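Local coordinates for salicylic acid-binding protein 2 (Nicotiana tabacum, PDB 1XKL) that hydrolyses methyl salicylate to salicylic acid and methanol as part of the signalling that activates systemic acquired resistance in tobacco, at residues A105-D110 / S116-Q121; M183-L186 / K190-T193; E120-R125 / K211-E216. All blocks are in the same frame, centred on the assembly; numbering follows the deposited sequence.

Contact 1 (A105-D110 / S116-Q121); sequences AAFMPD and SFVLEQ. With STH (2-amino-4H-1,3-benzoxathiin-4-ol), chain E.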
# COMPACT_ATOMS: atom_id res chain seq x y z
N ALA A 105 31.19 18.46 17.56
CA ALA A 105 31.12 17.00 17.65
C ALA A 105 31.04 16.46 16.22
O ALA A 105 30.21 15.62 15.90
CB ALA A 105 29.89 16.59 18.44
N ALA A 106 31.94 16.96 15.38
CA ALA A 106 32.00 16.61 13.98
C ALA A 106 33.20 15.75 13.61
O ALA A 106 34.04 15.38 14.45
CB ALA A 106 32.04 17.89 13.15
N PHE A 107 33.25 15.42 12.32
CA PHE A 107 34.36 14.67 11.76
C PHE A 107 35.20 15.78 11.15
O PHE A 107 34.73 16.52 10.28
CB PHE A 107 33.89 13.71 10.67
CG PHE A 107 33.21 12.49 11.19
CD1 PHE A 107 31.92 12.17 10.78
CD2 PHE A 107 33.86 11.64 12.08
CE1 PHE A 107 31.28 11.03 11.25
CE2 PHE A 107 33.23 10.49 12.56
CZ PHE A 107 31.94 10.18 12.15
N MSE A 108 36.43 15.92 11.63
CA MSE A 108 37.33 16.95 11.14
C MSE A 108 38.48 16.29 10.38
O MSE A 108 39.31 15.61 10.98
CB MSE A 108 37.86 17.75 12.34
CG MSE A 108 38.74 18.92 11.97
SE MSE A 108 39.30 19.84 13.56
CE MSE A 108 40.31 18.38 14.35
N PRO A 109 38.54 16.51 9.06
CA PRO A 109 39.58 15.94 8.19
C PRO A 109 40.91 16.67 8.31
O PRO A 109 41.04 17.63 9.06
CB PRO A 109 39.01 16.12 6.78
CG PRO A 109 37.65 16.78 6.97
CD PRO A 109 37.70 17.44 8.30
N ASP A 110 41.89 16.19 7.54
CA ASP A 110 43.21 16.81 7.46
C ASP A 110 43.64 16.77 6.00
O ASP A 110 42.85 16.38 5.13
CB ASP A 110 44.24 16.12 8.39
CG ASP A 110 44.61 14.69 7.98
OD1 ASP A 110 45.29 14.04 8.80
OD2 ASP A 110 44.25 14.22 6.89
N SER A 116 39.17 9.99 3.63
CA SER A 116 38.32 9.14 4.46
C SER A 116 38.97 8.79 5.80
O SER A 116 38.37 8.13 6.64
CB SER A 116 37.96 7.85 3.71
OG SER A 116 39.11 7.06 3.44
N PHE A 117 40.20 9.26 6.01
CA PHE A 117 40.93 8.98 7.25
C PHE A 117 40.10 9.01 8.54
O PHE A 117 39.99 7.99 9.23
CB PHE A 117 42.12 9.92 7.39
CG PHE A 117 43.02 9.62 8.57
CD1 PHE A 117 43.58 8.35 8.73
CD2 PHE A 117 43.32 10.60 9.50
CE1 PHE A 117 44.43 8.07 9.80
CE2 PHE A 117 44.17 10.34 10.58
CZ PHE A 117 44.72 9.07 10.72
N VAL A 118 39.51 10.16 8.88
CA VAL A 118 38.75 10.24 10.12
C VAL A 118 37.54 9.32 10.15
O VAL A 118 37.15 8.84 11.22
CB VAL A 118 38.31 11.69 10.46
CG1 VAL A 118 39.54 12.57 10.57
CG2 VAL A 118 37.34 12.24 9.41
N LEU A 119 36.95 9.05 8.99
CA LEU A 119 35.79 8.16 8.93
C LEU A 119 36.25 6.73 9.17
O LEU A 119 35.57 5.96 9.86
CB LEU A 119 35.08 8.30 7.58
CG LEU A 119 34.44 9.67 7.32
CD1 LEU A 119 33.64 9.64 6.03
CD2 LEU A 119 33.53 10.02 8.49
N GLU A 120 37.41 6.38 8.62
CA GLU A 120 37.98 5.04 8.78
C GLU A 120 38.38 4.83 10.23
O GLU A 120 38.13 3.77 10.80
CB GLU A 120 39.20 4.88 7.86
CG GLU A 120 38.83 4.69 6.39
CD GLU A 120 40.03 4.78 5.46
OE1 GLU A 120 39.90 4.34 4.30
OE2 GLU A 120 41.09 5.30 5.87
N GLN A 121 39.00 5.84 10.83
CA GLN A 121 39.41 5.73 12.22
C GLN A 121 38.17 5.58 13.10
O GLN A 121 38.11 4.68 13.94
CB GLN A 121 40.23 6.95 12.62
CG GLN A 121 41.61 6.99 11.96
CD GLN A 121 42.46 5.79 12.37
OE1 GLN A 121 42.76 5.60 13.55
NE2 GLN A 121 42.86 4.98 11.40
C8 STH E . 27.31 11.28 10.98
O8 STH E . 28.03 10.99 9.86
C1 STH E . 27.35 10.39 12.18
C2 STH E . 26.54 10.74 13.37
C3 STH E . 26.58 9.89 14.52
C4 STH E . 27.37 8.70 14.51
C5 STH E . 28.15 8.35 13.36
C6 STH E . 28.13 9.17 12.21
C7 STH E . 25.98 12.92 12.44
O2 STH E . 25.76 11.92 13.42
N7 STH E . 24.80 13.64 12.29
S7 STH E . 26.54 12.45 11.00
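L119 lays its methyl CD2 over the middle of the F107 ring, a CH-pi contact in which the carbon stands 3.6 Å from the ring centroid and 13° off the normal. The two side chains cross at about a right angle; CD2 alone sits over the face, and the other methyl, CD1, packs toward L186 of helix 183-188. At its rim the same ring meets the ligand STH, whose O8 lies near the ring plane 3.5 Å from F107 CE1. F107 is therefore a wall of the pocket backed by a helix. The loop 105-110 follows strand 98-104 of the parallel sheet of the alpha/beta hydrolase fold, and helix 117-124, the next helix along the chain, packs back against this loop; F107 also has a backbone hydrogen bond to the nucleophile S81. V118, one residue before L119 on the helix, packs beside it. Its CG2 reaches F107 CB at 4.0 Å, and CG1, set anti to the carbonyl carbon (chi1 -58°), comes to 3.1 Å from M108 O. That carbonyl oxygen is buried here without a polar partner. Farther out, D110 OD1 approaches F117 CD2 at 4.0 Å, the carboxylate and ring planes only 9° apart, while H113 hydrogen-bonds to the same OD1.

Contact 2 (M183-L186 / K190-T193); sequences MEDL and KYFT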
# COMPACT_ATOMS: atom_id res chain seq x y z
N MSE A 183 32.20 6.88 1.94
CA MSE A 183 33.47 6.20 2.13
C MSE A 183 34.17 5.94 0.80
O MSE A 183 35.34 6.29 0.63
CB MSE A 183 33.25 4.85 2.82
CG MSE A 183 32.53 4.91 4.16
SE MSE A 183 33.63 5.56 5.59
CE MSE A 183 34.38 3.88 6.17
N GLU A 184 33.45 5.33 -0.13
CA GLU A 184 34.00 5.02 -1.45
C GLU A 184 34.67 6.22 -2.10
O GLU A 184 35.86 6.17 -2.43
CB GLU A 184 32.90 4.49 -2.37
CG GLU A 184 33.40 4.10 -3.75
CD GLU A 184 34.40 2.95 -3.71
OE1 GLU A 184 35.17 2.79 -4.68
OE2 GLU A 184 34.40 2.21 -2.70
N ASP A 185 33.91 7.29 -2.29
CA ASP A 185 34.44 8.50 -2.91
C ASP A 185 35.62 9.07 -2.12
O ASP A 185 36.65 9.43 -2.70
CB ASP A 185 33.34 9.57 -2.99
CG ASP A 185 33.87 10.92 -3.44
OD1 ASP A 185 34.49 10.99 -4.52
OD2 ASP A 185 33.66 11.91 -2.71
N LEU A 186 35.48 9.13 -0.81
CA LEU A 186 36.52 9.69 0.05
C LEU A 186 37.83 8.88 0.12
O LEU A 186 38.86 9.42 0.51
CB LEU A 186 35.98 9.90 1.46
CG LEU A 186 34.89 10.98 1.57
CD1 LEU A 186 34.34 11.03 2.98
CD2 LEU A 186 35.47 12.33 1.17
N LYS A 190 41.18 12.82 -3.29
CA LYS A 190 41.91 13.69 -2.37
C LYS A 190 41.33 15.09 -2.52
O LYS A 190 41.43 15.71 -3.58
CB LYS A 190 43.40 13.70 -2.72
CG LYS A 190 44.29 14.29 -1.63
CD LYS A 190 44.23 13.45 -0.36
CE LYS A 190 45.20 13.98 0.68
NZ LYS A 190 44.90 15.42 0.96
N TYR A 191 40.75 15.60 -1.44
CA TYR A 191 40.10 16.90 -1.46
C TYR A 191 40.81 18.09 -0.82
O TYR A 191 40.98 19.14 -1.44
CB TYR A 191 38.72 16.78 -0.81
CG TYR A 191 37.67 16.08 -1.62
CD1 TYR A 191 37.16 16.64 -2.79
CD2 TYR A 191 37.11 14.88 -1.17
CE1 TYR A 191 36.12 16.04 -3.49
CE2 TYR A 191 36.06 14.27 -1.87
CZ TYR A 191 35.57 14.85 -3.02
OH TYR A 191 34.50 14.27 -3.67
N PHE A 192 41.21 17.91 0.42
CA PHE A 192 41.83 18.97 1.21
C PHE A 192 43.34 19.06 1.16
O PHE A 192 44.03 18.05 1.13
CB PHE A 192 41.37 18.79 2.65
CG PHE A 192 40.03 18.14 2.77
CD1 PHE A 192 38.88 18.81 2.33
CD2 PHE A 192 39.90 16.86 3.29
CE1 PHE A 192 37.63 18.21 2.41
CE2 PHE A 192 38.65 16.25 3.38
CZ PHE A 192 37.51 16.93 2.94
N THR A 193 43.85 20.29 1.16
CA THR A 193 45.29 20.53 1.14
C THR A 193 45.64 21.52 2.26
O THR A 193 44.79 22.28 2.71
CB THR A 193 45.74 21.13 -0.21
OG1 THR A 193 45.22 22.45 -0.34
CG2 THR A 193 45.24 20.27 -1.36
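Y191 reaches back from the loop after helix 183-188 to D185 and L186 on that helix, and these three residues make up nearly all of the contact. The phenol OH of Y191 donates a hydrogen bond of 2.7 Å to D185 OD2, meeting the syn lone pair, on the side of the other carboxylate oxygen. The carboxylate is steeply turned against the ring, with 67° between their planes, and OD2 sits at the ring edge. The chi1 of 172°, with CG trans to the backbone N, turns the acid toward the tyrosine. Beside this polar end L186 adds an apolar one: its methyl CD2 lies 3.7 Å from Y191 CE2, also at the ring edge. Both segments belong to the long insertion between core strands 98-104 and 202-207, where alpha/beta hydrolases commonly carry their cap, and the contact closes the loop back onto the helix it leaves. L186 packs on M85 of helix 83-93 and L55 of helix 55-67, Y191 on Y56 of the latter; F192 joins the loop to helix 83-93. D185 OD2 also accepts the backbone N-H of L55. Two donors on one buried carboxylate oxygen would be expected to stabilise the charged form of D185, and together they probably restrict rotation of the acid.

Contact 3 (E120-R125 / K211-E216); sequences EQYNER and KGIPEE. With STH (2-amino-4H-1,3-benzoxathiin-4-ol), chain E.
The end of helix 117-124 approaches the turn that leads into helix 215-225, with the CA atoms of Y122 and I213 7.8 Å apart and P214 at the N-cap of the second helix. Y122 supplies about half of the buried area. A trans chi1 of 170° swings its ring off the helix toward the turn, and OH donates a hydrogen bond of 2.6 Å to G212 O. The bond meets the carbonyl at a C=O...donor angle of 154° and is tilted 26° from the carbonyl plane, while the oxygen lies at the edge of the tyrosine ring. Along the same ring, Y122 CE1 comes to 4.2 Å from I213 CG1 and 4.3 Å from P214 CD, the proline carbon again near the ring plane. STH lies against both segments: its C5 is 3.4 Å from Y122 OH, and its C4 is 4.0 Å from I213 CG1. Just ahead in sequence is the charge-relay D210, whose OD1 accepts the backbone N-H groups of both G212 and I213. The turn is thus held at its amides by the catalytic acid and at its G212 carbonyl by the phenol, which probably helps to fix the pocket wall next to the triad of this alpha/beta hydrolase.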
# COMPACT_ATOMS: atom_id res chain seq x y z
N GLU A 120 37.41 6.38 8.62
CA GLU A 120 37.98 5.04 8.78
C GLU A 120 38.38 4.83 10.23
O GLU A 120 38.13 3.77 10.80
CB GLU A 120 39.20 4.88 7.86
CG GLU A 120 38.83 4.69 6.39
CD GLU A 120 40.03 4.78 5.46
OE1 GLU A 120 39.90 4.34 4.30
OE2 GLU A 120 41.09 5.30 5.87
N GLN A 121 39.00 5.84 10.83
CA GLN A 121 39.41 5.73 12.22
C GLN A 121 38.17 5.58 13.10
O GLN A 121 38.11 4.68 13.94
CB GLN A 121 40.23 6.95 12.62
CG GLN A 121 41.61 6.99 11.96
CD GLN A 121 42.46 5.79 12.37
OE1 GLN A 121 42.76 5.60 13.55
NE2 GLN A 121 42.86 4.98 11.40
N TYR A 122 37.18 6.45 12.90
CA TYR A 122 35.95 6.39 13.68
C TYR A 122 35.40 4.95 13.71
O TYR A 122 35.11 4.41 14.77
CB TYR A 122 34.88 7.31 13.07
CG TYR A 122 33.51 7.12 13.69
CD1 TYR A 122 33.22 7.63 14.95
CD2 TYR A 122 32.54 6.38 13.03
CE1 TYR A 122 31.99 7.39 15.55
CE2 TYR A 122 31.30 6.13 13.62
CZ TYR A 122 31.04 6.64 14.88
OH TYR A 122 29.83 6.37 15.48
N ASN A 123 35.26 4.36 12.53
CA ASN A 123 34.74 3.00 12.42
C ASN A 123 35.61 1.96 13.09
O ASN A 123 35.10 0.97 13.61
CB ASN A 123 34.54 2.64 10.95
CG ASN A 123 33.45 3.45 10.30
OD1 ASN A 123 32.30 3.43 10.74
ND2 ASN A 123 33.80 4.17 9.24
N GLU A 124 36.92 2.17 13.07
CA GLU A 124 37.85 1.22 13.68
C GLU A 124 37.76 1.23 15.19
O GLU A 124 38.14 0.26 15.84
CB GLU A 124 39.28 1.53 13.23
CG GLU A 124 39.60 0.95 11.86
CD GLU A 124 40.86 1.53 11.27
OE1 GLU A 124 41.91 1.52 11.95
OE2 GLU A 124 40.80 2.00 10.11
N ARG A 125 37.26 2.32 15.77
CA ARG A 125 37.12 2.34 17.22
C ARG A 125 35.66 2.47 17.62
O ARG A 125 35.35 3.00 18.68
CB ARG A 125 37.97 3.45 17.86
CG ARG A 125 37.86 4.80 17.23
CD ARG A 125 39.18 5.17 16.58
NE ARG A 125 40.29 5.16 17.51
CZ ARG A 125 41.53 5.51 17.20
NH1 ARG A 125 41.80 5.88 15.95
NH2 ARG A 125 42.51 5.47 18.11
N LYS A 211 27.23 10.12 22.52
CA LYS A 211 27.28 8.66 22.39
C LYS A 211 27.34 8.22 20.93
O LYS A 211 27.54 7.04 20.64
CB LYS A 211 26.05 8.01 23.02
CG LYS A 211 26.07 7.86 24.53
CD LYS A 211 25.12 6.73 24.92
CE LYS A 211 25.14 6.46 26.41
NZ LYS A 211 24.53 7.60 27.17
N GLY A 212 27.17 9.16 19.99
CA GLY A 212 27.22 8.79 18.59
C GLY A 212 28.67 8.77 18.14
O GLY A 212 29.18 7.80 17.58
N ILE A 213 29.31 9.90 18.40
CA ILE A 213 30.72 10.11 18.12
C ILE A 213 31.22 10.43 19.53
O ILE A 213 31.24 11.59 19.95
CB ILE A 213 30.94 11.33 17.21
CG1 ILE A 213 30.21 11.14 15.88
CG2 ILE A 213 32.43 11.53 16.98
CD1 ILE A 213 30.52 12.21 14.84
N PRO A 214 31.59 9.39 20.29
CA PRO A 214 32.08 9.52 21.66
C PRO A 214 33.18 10.55 21.88
O PRO A 214 33.96 10.84 20.98
CB PRO A 214 32.49 8.09 22.02
CG PRO A 214 32.72 7.43 20.69
CD PRO A 214 31.64 7.99 19.83
N GLU A 215 33.21 11.11 23.09
CA GLU A 215 34.19 12.13 23.47
C GLU A 215 35.60 11.70 23.15
O GLU A 215 36.41 12.49 22.64
CB GLU A 215 34.10 12.42 24.97
CG GLU A 215 35.06 13.52 25.40
CD GLU A 215 35.00 13.82 26.89
OE1 GLU A 215 35.58 14.85 27.30
OE2 GLU A 215 34.39 13.04 27.64
N GLU A 216 35.90 10.44 23.45
CA GLU A 216 37.24 9.92 23.21
C GLU A 216 37.68 10.11 21.77
O GLU A 216 38.82 10.52 21.52
CB GLU A 216 37.31 8.43 23.59
CG GLU A 216 36.14 7.57 23.12
CD GLU A 216 35.04 7.44 24.17
OE1 GLU A 216 34.54 8.49 24.65
OE2 GLU A 216 34.67 6.28 24.52
C8 STH E . 27.31 11.28 10.98
O8 STH E . 28.03 10.99 9.86
C1 STH E . 27.35 10.39 12.18
C2 STH E . 26.54 10.74 13.37
C3 STH E . 26.58 9.89 14.52
C4 STH E . 27.37 8.70 14.51
C5 STH E . 28.15 8.35 13.36
C6 STH E . 28.13 9.17 12.21
C7 STH E . 25.98 12.92 12.44
O2 STH E . 25.76 11.92 13.42
N7 STH E . 24.80 13.64 12.29
S7 STH E . 26.54 12.45 11.00

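All three contacts are largely buried, yet they differ in depth and chemistry. Contact 1 lies nearest the centre of the chain and holds together by apolar packing, with no hydrogen bond between its segments; contacts 2 and 3 each turn on a single tyrosine hydroxyl, given to a carboxylate in one and to a backbone carbonyl in the other. Helix 117-124 serves contacts 1 and 3, which share E120 and Q121 and meet where the F107 and Y122 rings pack edge-to-face. Both line the ligand pocket. Contact 2 sits farther out, away from the ligand, and joins contact 1 through L119 with L186 and P109 with F192.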